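Local coordinates for protein aminopeptidase N (Francisella tularensis subsp. tularensis, PDB 5DLL) that probably releases N-terminal amino acids, preferably alanine, from peptides as a zinc-dependent M1-family aminopeptidase, thereby contributing to the breakdown of intracellular peptides, at residues E250-L255 against G411-M416; K417-R422 against D431-A436; K449-Q454 against Q491-P496; S455-I460 against P543-H548. One frame throughout, in Å; residues are numbered along the deposited sequence.

Contact 1. Residues E250-L255 against G411-M416; sequences EDRFGL and GFQKGM
F253, in the last turn of helix 236-253, meets Q413 on the long helix 390-423, joining two helices of the zinc-dependent M1 catalytic domain. The main interaction is an amide over an aromatic face. The carboxamide of Q413 stands almost upright on the phenyl ring, the two planes 82° apart, with NE2 3.7 Å above the ring plane of F253 and over its centre. A bend at the second torsion of Q413 (chi2 -59°) turns the amide back onto that face, and OE1 lies 3.5 Å from CD2 of F253.

Apolar packing occupies the rim of the same ring. The M416 chain, folded at chi2 and chi3, brings CG to the ring edge at 4.0 Å from F253 CE2. F412 is looser, its own ring edge turned to F253, with the two CE2 atoms 4.3 Å apart. The M416 side chain is about 11 Å from that of the zinc ligand H313.

Polar groups look elsewhere. The guanidinium of R252 runs out on an extended chain to salt bridges with E341, D345 and E409, while R338 makes a cation-pi contact with F253. The NE2 of Q413 comes to 3.4 Å from the carbonyl O of R252, but the angle is poor for a hydrogen bond; NE2 donates a hydrogen bond to OE2 of E409.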
# COMPACT_ATOMS: atom_id res chain seq x y z
N GLU A 250 6.37 -20.84 -1.34
CA GLU A 250 6.51 -22.30 -1.25
C GLU A 250 6.32 -22.78 0.19
O GLU A 250 5.48 -23.64 0.46
CB GLU A 250 7.88 -22.76 -1.76
CG GLU A 250 8.03 -22.72 -3.26
CD GLU A 250 9.40 -23.17 -3.74
OE1 GLU A 250 10.36 -23.12 -2.95
OE2 GLU A 250 9.52 -23.58 -4.91
N ASP A 251 7.09 -22.21 1.11
CA ASP A 251 7.07 -22.65 2.50
C ASP A 251 5.69 -22.49 3.14
O ASP A 251 5.13 -23.45 3.63
CB ASP A 251 8.13 -21.90 3.33
CG ASP A 251 9.56 -22.35 3.03
OD1 ASP A 251 9.76 -23.41 2.39
OD2 ASP A 251 10.50 -21.64 3.46
N ARG A 252 5.14 -21.28 3.11
CA ARG A 252 3.90 -21.01 3.82
C ARG A 252 2.62 -21.36 3.05
O ARG A 252 1.65 -21.85 3.64
CB ARG A 252 3.84 -19.56 4.28
CG ARG A 252 2.58 -19.27 5.07
CD ARG A 252 2.71 -18.10 6.02
NE ARG A 252 1.40 -17.81 6.60
CZ ARG A 252 1.08 -16.70 7.25
NH1 ARG A 252 1.98 -15.74 7.46
NH2 ARG A 252 -0.16 -16.55 7.72
N PHE A 253 2.60 -21.10 1.75
CA PHE A 253 1.37 -21.26 0.95
C PHE A 253 1.33 -22.51 0.07
O PHE A 253 0.26 -22.89 -0.42
CB PHE A 253 1.11 -20.00 0.12
CG PHE A 253 0.31 -18.95 0.86
CD1 PHE A 253 0.94 -18.03 1.69
CD2 PHE A 253 -1.07 -18.90 0.73
CE1 PHE A 253 0.21 -17.07 2.37
CE2 PHE A 253 -1.81 -17.94 1.41
CZ PHE A 253 -1.17 -17.03 2.23
N GLY A 254 2.47 -23.15 -0.13
CA GLY A 254 2.56 -24.32 -1.01
C GLY A 254 2.42 -23.93 -2.47
O GLY A 254 1.91 -24.71 -3.28
N LEU A 255 2.87 -22.72 -2.81
CA LEU A 255 2.74 -22.19 -4.16
C LEU A 255 4.10 -22.08 -4.84
O LEU A 255 4.95 -21.26 -4.46
CB LEU A 255 2.05 -20.82 -4.14
CG LEU A 255 0.61 -20.87 -3.61
CD1 LEU A 255 0.05 -19.46 -3.43
CD2 LEU A 255 -0.28 -21.70 -4.52
N GLY A 411 -6.58 -24.42 8.49
CA GLY A 411 -7.86 -24.39 7.77
C GLY A 411 -7.94 -23.32 6.69
O GLY A 411 -8.67 -23.47 5.71
N PHE A 412 -7.20 -22.23 6.87
CA PHE A 412 -7.09 -21.18 5.86
C PHE A 412 -6.33 -21.68 4.64
O PHE A 412 -6.73 -21.42 3.51
CB PHE A 412 -6.40 -19.96 6.46
CG PHE A 412 -6.37 -18.76 5.55
CD1 PHE A 412 -7.49 -17.95 5.42
CD2 PHE A 412 -5.22 -18.43 4.85
CE1 PHE A 412 -7.47 -16.83 4.59
CE2 PHE A 412 -5.19 -17.32 4.03
CZ PHE A 412 -6.32 -16.52 3.90
N GLN A 413 -5.24 -22.42 4.87
CA GLN A 413 -4.48 -23.05 3.78
C GLN A 413 -5.29 -24.15 3.08
O GLN A 413 -5.18 -24.32 1.87
CB GLN A 413 -3.16 -23.63 4.29
CG GLN A 413 -2.16 -22.61 4.82
CD GLN A 413 -1.77 -21.57 3.80
OE1 GLN A 413 -1.81 -21.81 2.59
NE2 GLN A 413 -1.38 -20.39 4.27
N LYS A 414 -6.09 -24.89 3.85
CA LYS A 414 -7.06 -25.83 3.26
C LYS A 414 -8.01 -25.12 2.30
O LYS A 414 -8.41 -25.68 1.27
CB LYS A 414 -7.89 -26.53 4.35
CG LYS A 414 -7.23 -27.71 5.04
CD LYS A 414 -8.21 -28.35 6.02
CE LYS A 414 -7.62 -29.55 6.73
NZ LYS A 414 -6.56 -29.19 7.71
N GLY A 415 -8.40 -23.90 2.65
CA GLY A 415 -9.28 -23.08 1.82
C GLY A 415 -8.60 -22.52 0.58
O GLY A 415 -9.24 -22.41 -0.46
N MET A 416 -7.32 -22.16 0.70
CA MET A 416 -6.52 -21.74 -0.45
C MET A 416 -6.33 -22.91 -1.41
O MET A 416 -6.53 -22.78 -2.61
CB MET A 416 -5.14 -21.23 -0.02
CG MET A 416 -5.15 -19.99 0.85
SD MET A 416 -5.87 -18.56 0.03
CE MET A 416 -4.73 -18.35 -1.34

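Contact 2. Residues K417-R422 against D431-A436; sequences KLYFER and DDFVNA
Y419 and F433 meet at right angles in a T-shaped pair: the edge of the F433 ring points at the face of Y419, with centroids 5.4 Å apart and planes at 78°. CD1 of F433 does the touching, 3.8 Å from CD1 of Y419 and set toward the rim of the tyrosine ring. Both residues send CG anti to their own backbone N (chi1 177° in each), which swings the two rings off their helices to this meeting point. At the root of the tyrosine, the methyl of A436 rests against its backbone, CB 3.7 Å from CA of Y419, at the ring's edge near its plane.

The two helices, 390-423 and 430-439, follow each other in the M1 catalytic domain, and their short segments run at 125° to one another and approach to 9.0 Å. The small A436 sits where the backbones come nearest. F433 continues inward to L330 and L334 on the helix that carries the zinc ligand E332.

On the more open side R422 lies extended from CG to NE, and CD2 of L418 covers one face of its guanidinium. A water accepts from NH1 of R422 at 2.8 Å and donates to the carbonyl O of D432 at 2.9 Å, bridging the helices. The other terminal nitrogen, NH2, forms a salt bridge with D439, two turns beyond D432 on helix 430-439.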
# COMPACT_ATOMS: atom_id res chain seq x y z
N LYS A 417 -5.93 -24.05 -0.85
CA LYS A 417 -5.77 -25.30 -1.59
C LYS A 417 -6.99 -25.58 -2.47
O LYS A 417 -6.85 -25.88 -3.66
CB LYS A 417 -5.51 -26.45 -0.61
CG LYS A 417 -5.25 -27.81 -1.24
CD LYS A 417 -3.77 -28.05 -1.50
CE LYS A 417 -3.54 -29.45 -2.06
NZ LYS A 417 -2.09 -29.80 -2.10
N LEU A 418 -8.19 -25.48 -1.89
CA LEU A 418 -9.44 -25.73 -2.61
C LEU A 418 -9.78 -24.61 -3.60
O LEU A 418 -10.30 -24.87 -4.68
CB LEU A 418 -10.61 -25.90 -1.63
CG LEU A 418 -11.94 -26.37 -2.24
CD1 LEU A 418 -11.80 -27.77 -2.82
CD2 LEU A 418 -13.07 -26.30 -1.22
N TYR A 419 -9.49 -23.38 -3.21
CA TYR A 419 -9.72 -22.21 -4.07
C TYR A 419 -9.05 -22.38 -5.43
O TYR A 419 -9.67 -22.11 -6.45
CB TYR A 419 -9.22 -20.94 -3.37
CG TYR A 419 -9.32 -19.67 -4.18
CD1 TYR A 419 -10.55 -19.06 -4.42
CD2 TYR A 419 -8.17 -19.05 -4.69
CE1 TYR A 419 -10.64 -17.88 -5.16
CE2 TYR A 419 -8.26 -17.87 -5.43
CZ TYR A 419 -9.49 -17.30 -5.66
OH TYR A 419 -9.58 -16.13 -6.39
N PHE A 420 -7.79 -22.83 -5.44
CA PHE A 420 -7.06 -23.06 -6.69
C PHE A 420 -7.52 -24.33 -7.39
O PHE A 420 -7.52 -24.39 -8.61
CB PHE A 420 -5.55 -23.12 -6.43
CG PHE A 420 -4.97 -21.83 -5.92
CD1 PHE A 420 -4.96 -20.70 -6.73
CD2 PHE A 420 -4.45 -21.74 -4.64
CE1 PHE A 420 -4.44 -19.51 -6.27
CE2 PHE A 420 -3.92 -20.54 -4.17
CZ PHE A 420 -3.92 -19.43 -4.99
N GLU A 421 -7.91 -25.34 -6.62
CA GLU A 421 -8.45 -26.58 -7.20
C GLU A 421 -9.70 -26.30 -8.05
O GLU A 421 -9.82 -26.79 -9.18
CB GLU A 421 -8.75 -27.62 -6.11
CG GLU A 421 -7.52 -28.37 -5.60
CD GLU A 421 -7.73 -29.11 -4.28
OE1 GLU A 421 -8.84 -29.07 -3.70
OE2 GLU A 421 -6.76 -29.75 -3.80
N ARG A 422 -10.62 -25.51 -7.52
CA ARG A 422 -11.82 -25.13 -8.26
C ARG A 422 -11.53 -24.18 -9.42
O ARG A 422 -12.04 -24.37 -10.53
CB ARG A 422 -12.83 -24.44 -7.33
CG ARG A 422 -13.51 -25.37 -6.35
CD ARG A 422 -14.45 -24.61 -5.43
NE ARG A 422 -15.21 -25.51 -4.57
CZ ARG A 422 -15.98 -25.13 -3.55
NH1 ARG A 422 -16.10 -23.85 -3.22
NH2 ARG A 422 -16.62 -26.05 -2.84
N ASP A 431 -17.51 -13.95 -3.70
CA ASP A 431 -18.31 -15.04 -3.15
C ASP A 431 -17.68 -16.41 -3.40
O ASP A 431 -17.79 -17.30 -2.56
CB ASP A 431 -19.75 -15.00 -3.69
CG ASP A 431 -20.64 -14.05 -2.90
OD1 ASP A 431 -20.16 -12.98 -2.47
OD2 ASP A 431 -21.83 -14.39 -2.69
N ASP A 432 -17.02 -16.57 -4.55
CA ASP A 432 -16.32 -17.83 -4.86
C ASP A 432 -15.17 -18.12 -3.87
O ASP A 432 -14.90 -19.28 -3.55
CB ASP A 432 -15.78 -17.82 -6.30
CG ASP A 432 -16.89 -17.86 -7.34
OD1 ASP A 432 -17.82 -18.68 -7.21
OD2 ASP A 432 -16.82 -17.07 -8.31
N PHE A 433 -14.50 -17.06 -3.40
CA PHE A 433 -13.40 -17.20 -2.45
C PHE A 433 -13.92 -17.65 -1.09
O PHE A 433 -13.37 -18.56 -0.47
CB PHE A 433 -12.64 -15.88 -2.31
CG PHE A 433 -11.53 -15.92 -1.28
CD1 PHE A 433 -10.31 -16.50 -1.58
CD2 PHE A 433 -11.71 -15.36 -0.02
CE1 PHE A 433 -9.29 -16.54 -0.63
CE2 PHE A 433 -10.70 -15.38 0.93
CZ PHE A 433 -9.49 -15.97 0.62
N VAL A 434 -14.99 -17.00 -0.63
CA VAL A 434 -15.60 -17.33 0.65
C VAL A 434 -16.17 -18.75 0.65
O VAL A 434 -16.09 -19.44 1.66
CB VAL A 434 -16.72 -16.32 1.01
CG1 VAL A 434 -17.45 -16.74 2.27
CG2 VAL A 434 -16.13 -14.92 1.18
N ASN A 435 -16.73 -19.18 -0.48
CA ASN A 435 -17.27 -20.53 -0.60
C ASN A 435 -16.19 -21.60 -0.45
O ASN A 435 -16.38 -22.58 0.27
CB ASN A 435 -18.00 -20.71 -1.93
CG ASN A 435 -19.31 -19.93 -2.01
OD1 ASN A 435 -19.86 -19.52 -0.99
ND2 ASN A 435 -19.80 -19.74 -3.22
N ALA A 436 -15.05 -21.40 -1.11
CA ALA A 436 -13.91 -22.33 -1.01
C ALA A 436 -13.36 -22.40 0.41
O ALA A 436 -13.00 -23.46 0.91
CB ALA A 436 -12.81 -21.91 -1.97
O HOH W 1 -15.80 -21.65 -4.88

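Contact 3. Residues K449-Q454 against Q491-P496; sequences KRWYAQ and QALHIP
W451 turns one face of its indole to L493, whose CD1 methyl sits over the six-membered ring, 3.7 Å from its centroid and 9° off the ring normal, a well-aligned CH-pi contact. The leucine chain stands at about a right angle to the indole. At the indole rim, NE1 donates to the carbonyl O of H494 at 2.8 Å with an N-H...O angle of 167°; that oxygen lies in the ring plane, although the donor stands above the plane of the carbonyl. CD1 of I495 approaches CZ2 of W451 obliquely at 3.5 Å. One face and the pyrrole edge of the tryptophan are therefore fixed by consecutive residues of one strand lead-in.

This is an interdomain seam: the short helical turn 450-453, which follows the helices of the catalytic domain, is pressed against the segment entering strand 495-502 of the Ig-like beta domain. W451 also touches I399 and M402 of helix 390-423.

Further along the turn, Q454 presents its amide to the backbone of Q491 in a two-pronged grip. OE1 accepts from N of Q491 at 2.9 Å, in the carbonyl plane and on a lone pair, while NE2 gives a weak bond to O of Q491. The same OE1 takes a weak bond from NH2 of R450. R450 itself crosses Q491 at about a right angle, guanidinium and amide planes 75° apart, and its CG packs 3.6 Å from CD2 of L493; the bend at chi2 carries NE to 3.0 Å from OE1 of Q491, at an angle too poor for a hydrogen bond.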
# COMPACT_ATOMS: atom_id res chain seq x y z
N LYS A 449 -20.49 -13.00 4.33
CA LYS A 449 -20.55 -12.38 2.99
C LYS A 449 -21.08 -10.95 2.99
O LYS A 449 -20.76 -10.16 2.11
CB LYS A 449 -21.38 -13.25 2.04
CG LYS A 449 -20.64 -14.47 1.55
CD LYS A 449 -21.54 -15.44 0.81
CE LYS A 449 -20.77 -16.68 0.39
NZ LYS A 449 -21.65 -17.71 -0.21
N ARG A 450 -21.90 -10.63 4.00
CA ARG A 450 -22.44 -9.28 4.20
C ARG A 450 -21.36 -8.19 4.38
O ARG A 450 -21.65 -7.01 4.20
CB ARG A 450 -23.40 -9.31 5.40
CG ARG A 450 -24.13 -8.02 5.73
CD ARG A 450 -24.92 -7.47 4.55
NE ARG A 450 -25.54 -6.18 4.87
CZ ARG A 450 -26.03 -5.33 3.97
NH1 ARG A 450 -25.98 -5.62 2.67
NH2 ARG A 450 -26.57 -4.18 4.37
N TRP A 451 -20.13 -8.59 4.72
CA TRP A 451 -18.98 -7.65 4.77
C TRP A 451 -18.67 -7.00 3.41
O TRP A 451 -18.22 -5.86 3.35
CB TRP A 451 -17.72 -8.36 5.27
CG TRP A 451 -17.61 -8.47 6.77
CD1 TRP A 451 -17.82 -9.59 7.53
CD2 TRP A 451 -17.25 -7.43 7.68
NE1 TRP A 451 -17.62 -9.30 8.86
CE2 TRP A 451 -17.27 -7.98 8.98
CE3 TRP A 451 -16.91 -6.07 7.53
CZ2 TRP A 451 -16.97 -7.23 10.12
CZ3 TRP A 451 -16.61 -5.33 8.66
CH2 TRP A 451 -16.64 -5.91 9.94
N TYR A 452 -18.89 -7.74 2.33
CA TYR A 452 -18.64 -7.24 0.98
C TYR A 452 -19.65 -6.18 0.53
O TYR A 452 -19.30 -5.27 -0.22
CB TYR A 452 -18.57 -8.40 -0.02
CG TYR A 452 -17.31 -9.20 0.14
CD1 TYR A 452 -16.14 -8.84 -0.53
CD2 TYR A 452 -17.26 -10.29 1.01
CE1 TYR A 452 -14.97 -9.56 -0.37
CE2 TYR A 452 -16.08 -11.01 1.18
CZ TYR A 452 -14.94 -10.64 0.49
OH TYR A 452 -13.77 -11.34 0.65
N ALA A 453 -20.89 -6.31 1.00
CA ALA A 453 -21.98 -5.40 0.61
C ALA A 453 -22.09 -4.16 1.50
O ALA A 453 -22.44 -3.09 1.02
CB ALA A 453 -23.30 -6.16 0.59
N GLN A 454 -21.79 -4.31 2.79
CA GLN A 454 -22.05 -3.24 3.76
C GLN A 454 -20.94 -2.19 3.87
O GLN A 454 -19.76 -2.52 4.01
CB GLN A 454 -22.33 -3.82 5.15
CG GLN A 454 -22.67 -2.76 6.19
CD GLN A 454 -23.62 -3.27 7.26
OE1 GLN A 454 -24.79 -3.55 6.99
NE2 GLN A 454 -23.12 -3.39 8.49
N GLN A 491 -26.96 -3.86 8.92
CA GLN A 491 -27.21 -5.19 9.49
C GLN A 491 -26.14 -5.65 10.48
O GLN A 491 -25.07 -5.04 10.60
CB GLN A 491 -27.32 -6.22 8.36
CG GLN A 491 -28.51 -6.04 7.44
CD GLN A 491 -28.74 -7.24 6.55
OE1 GLN A 491 -27.79 -7.82 6.02
NE2 GLN A 491 -30.00 -7.61 6.37
N ALA A 492 -26.43 -6.75 11.17
CA ALA A 492 -25.48 -7.39 12.08
C ALA A 492 -24.49 -8.26 11.31
O ALA A 492 -24.88 -9.26 10.69
CB ALA A 492 -26.22 -8.23 13.11
N LEU A 493 -23.22 -7.88 11.34
CA LEU A 493 -22.15 -8.61 10.67
C LEU A 493 -21.61 -9.78 11.51
O LEU A 493 -21.97 -9.95 12.67
CB LEU A 493 -21.00 -7.66 10.34
CG LEU A 493 -21.36 -6.44 9.49
CD1 LEU A 493 -20.28 -5.38 9.58
CD2 LEU A 493 -21.59 -6.86 8.05
N HIS A 494 -20.74 -10.57 10.88
CA HIS A 494 -20.01 -11.64 11.54
C HIS A 494 -18.68 -11.06 12.04
O HIS A 494 -17.76 -10.83 11.24
CB HIS A 494 -19.77 -12.77 10.53
CG HIS A 494 -19.33 -14.06 11.15
ND1 HIS A 494 -19.55 -15.28 10.53
CD2 HIS A 494 -18.70 -14.34 12.31
CE1 HIS A 494 -19.07 -16.24 11.29
NE2 HIS A 494 -18.55 -15.70 12.38
N ILE A 495 -18.58 -10.82 13.35
CA ILE A 495 -17.37 -10.22 13.95
C ILE A 495 -16.60 -11.28 14.75
O ILE A 495 -17.15 -11.85 15.69
CB ILE A 495 -17.69 -9.05 14.92
CG1 ILE A 495 -18.88 -8.21 14.46
CG2 ILE A 495 -16.45 -8.18 15.12
CD1 ILE A 495 -18.68 -7.45 13.17
N PRO A 496 -15.33 -11.53 14.39
CA PRO A 496 -14.46 -12.35 15.23
C PRO A 496 -13.75 -11.50 16.28
O PRO A 496 -13.12 -10.49 15.94
CB PRO A 496 -13.45 -12.92 14.24
CG PRO A 496 -13.36 -11.90 13.17
CD PRO A 496 -14.67 -11.16 13.13

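Contact 4. Residues S455-I460 against P543-H548; sequences SGTPNI and PVKVEH
V544 and I460 are brought together by their first torsions. In V544 (chi1 -62°) CG1 lies anti to the carbonyl carbon, which leaves CG2 between the backbone N and the carbonyl carbon; that branch meets CG1 of I460 at 3.6 Å. I460 turns CG1 beside its own backbone N, on the side of V544. The other valine branch, CG1, packs 3.9 Å from CB of P458. Chi1 is nearly the same in N459 (-63°) and K545 (-66°), and the two side chains run side by side in the same direction, OD1 of N459 3.4 Å from CD of K545. The T457 side chain crosses that of K545 at about a right angle, its CG2 touching the lysine's CG.

Behind these side chains is a parallel beta pairing. K545 sends its N-H to O of P458 (3.0 Å) and accepts the N-H of I460 on its own carbonyl O (2.8 Å), thus bonding to the residues before and after its register partner N459. The next bond, from E547 N to O of I460, is 2.7 Å. N459 and K545 stand on one face of the sheet, I460 and V546 on the other.

The pair forms one margin of the four-stranded mixed sheet of the Ig-like domain: strand 545-547 is an edge strand of the sheet within this chain, and strand 459-467 lies between it and 472-480. At the start of the pairing P458 and P543 pack on W451 of helix 450-453, and T457 and K545 touch F365 of helix 349-369.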
# COMPACT_ATOMS: atom_id res chain seq x y z
N SER A 455 -21.35 -0.92 3.84
CA SER A 455 -20.45 0.22 3.94
C SER A 455 -20.36 0.70 5.39
O SER A 455 -21.19 0.35 6.23
CB SER A 455 -20.94 1.35 3.04
OG SER A 455 -20.06 2.46 3.06
N GLY A 456 -19.33 1.49 5.69
CA GLY A 456 -19.19 2.12 7.00
C GLY A 456 -18.46 1.29 8.05
O GLY A 456 -18.38 0.06 7.95
N THR A 457 -17.95 1.99 9.07
CA THR A 457 -17.24 1.40 10.20
C THR A 457 -18.24 1.00 11.28
O THR A 457 -19.02 1.84 11.73
CB THR A 457 -16.25 2.42 10.81
OG1 THR A 457 -15.34 2.88 9.81
CG2 THR A 457 -15.47 1.80 11.96
N PRO A 458 -18.23 -0.27 11.71
CA PRO A 458 -19.08 -0.64 12.85
C PRO A 458 -18.53 -0.18 14.21
O PRO A 458 -17.32 -0.22 14.44
CB PRO A 458 -19.14 -2.18 12.79
CG PRO A 458 -18.56 -2.56 11.47
CD PRO A 458 -17.63 -1.46 11.07
N ASN A 459 -19.43 0.28 15.08
CA ASN A 459 -19.09 0.69 16.44
C ASN A 459 -19.49 -0.40 17.44
O ASN A 459 -20.65 -0.81 17.47
CB ASN A 459 -19.81 1.99 16.80
CG ASN A 459 -19.39 3.15 15.93
OD1 ASN A 459 -18.34 3.76 16.15
ND2 ASN A 459 -20.21 3.47 14.94
N ILE A 460 -18.54 -0.85 18.25
CA ILE A 460 -18.80 -1.91 19.22
C ILE A 460 -18.89 -1.35 20.64
O ILE A 460 -17.91 -0.84 21.18
CB ILE A 460 -17.71 -3.01 19.18
CG1 ILE A 460 -17.41 -3.43 17.73
CG2 ILE A 460 -18.13 -4.21 20.01
CD1 ILE A 460 -18.60 -3.97 16.96
N PRO A 543 -12.15 -4.78 11.82
CA PRO A 543 -12.03 -3.35 11.53
C PRO A 543 -13.20 -2.53 12.09
O PRO A 543 -14.09 -2.12 11.34
CB PRO A 543 -12.00 -3.32 10.00
CG PRO A 543 -12.81 -4.49 9.59
CD PRO A 543 -12.58 -5.54 10.63
N VAL A 544 -13.15 -2.28 13.40
CA VAL A 544 -14.25 -1.64 14.12
C VAL A 544 -13.73 -0.62 15.14
O VAL A 544 -12.59 -0.72 15.60
CB VAL A 544 -15.11 -2.69 14.86
CG1 VAL A 544 -15.75 -3.66 13.88
CG2 VAL A 544 -14.29 -3.46 15.89
N LYS A 545 -14.58 0.36 15.47
CA LYS A 545 -14.37 1.21 16.65
C LYS A 545 -14.86 0.44 17.87
O LYS A 545 -15.79 -0.36 17.77
CB LYS A 545 -15.13 2.53 16.55
CG LYS A 545 -14.67 3.48 15.45
CD LYS A 545 -15.13 4.90 15.73
CE LYS A 545 -15.44 5.68 14.46
NZ LYS A 545 -14.24 5.94 13.61
N VAL A 546 -14.23 0.68 19.01
CA VAL A 546 -14.53 -0.08 20.22
C VAL A 546 -14.74 0.86 21.40
O VAL A 546 -13.79 1.47 21.90
CB VAL A 546 -13.39 -1.08 20.53
CG1 VAL A 546 -13.70 -1.88 21.79
CG2 VAL A 546 -13.17 -2.01 19.35
N GLU A 547 -16.00 0.97 21.83
CA GLU A 547 -16.35 1.71 23.04
C GLU A 547 -16.22 0.77 24.24
O GLU A 547 -17.09 -0.07 24.47
CB GLU A 547 -17.77 2.28 22.94
CG GLU A 547 -18.21 3.05 24.18
CD GLU A 547 -19.56 3.73 24.01
OE1 GLU A 547 -19.71 4.51 23.05
OE2 GLU A 547 -20.46 3.49 24.84
N HIS A 548 -15.13 0.92 24.98
CA HIS A 548 -14.90 0.14 26.19
C HIS A 548 -14.33 1.07 27.25
O HIS A 548 -13.12 1.25 27.36
CB HIS A 548 -13.92 -1.02 25.92
CG HIS A 548 -13.88 -2.04 27.01
ND1 HIS A 548 -13.84 -3.40 26.75
CD2 HIS A 548 -13.89 -1.92 28.36
CE1 HIS A 548 -13.81 -4.06 27.89
NE2 HIS A 548 -13.84 -3.19 28.88

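Contacts 1 and 2 both use helix 390-423 inside the catalytic domain and touch through M416 and F433, so aromatic and apolar packing continues from one to the other; across the segments their direct contacts lack hydrogen bonds, with only a water bridging contact 2. Contact 3 joins that domain to the Ig-like domain, combining a CH-pi contact with side-chain-to-backbone bonds, and is linked to contact 2 by K449 and N435. Contact 4, within the Ig-like domain, relies on backbone bonding at a sheet margin. Contacts 1 and 3 are buried; 2 and 4 are partly so. Contact 3 reaches contact 4 where L493 packs on P458.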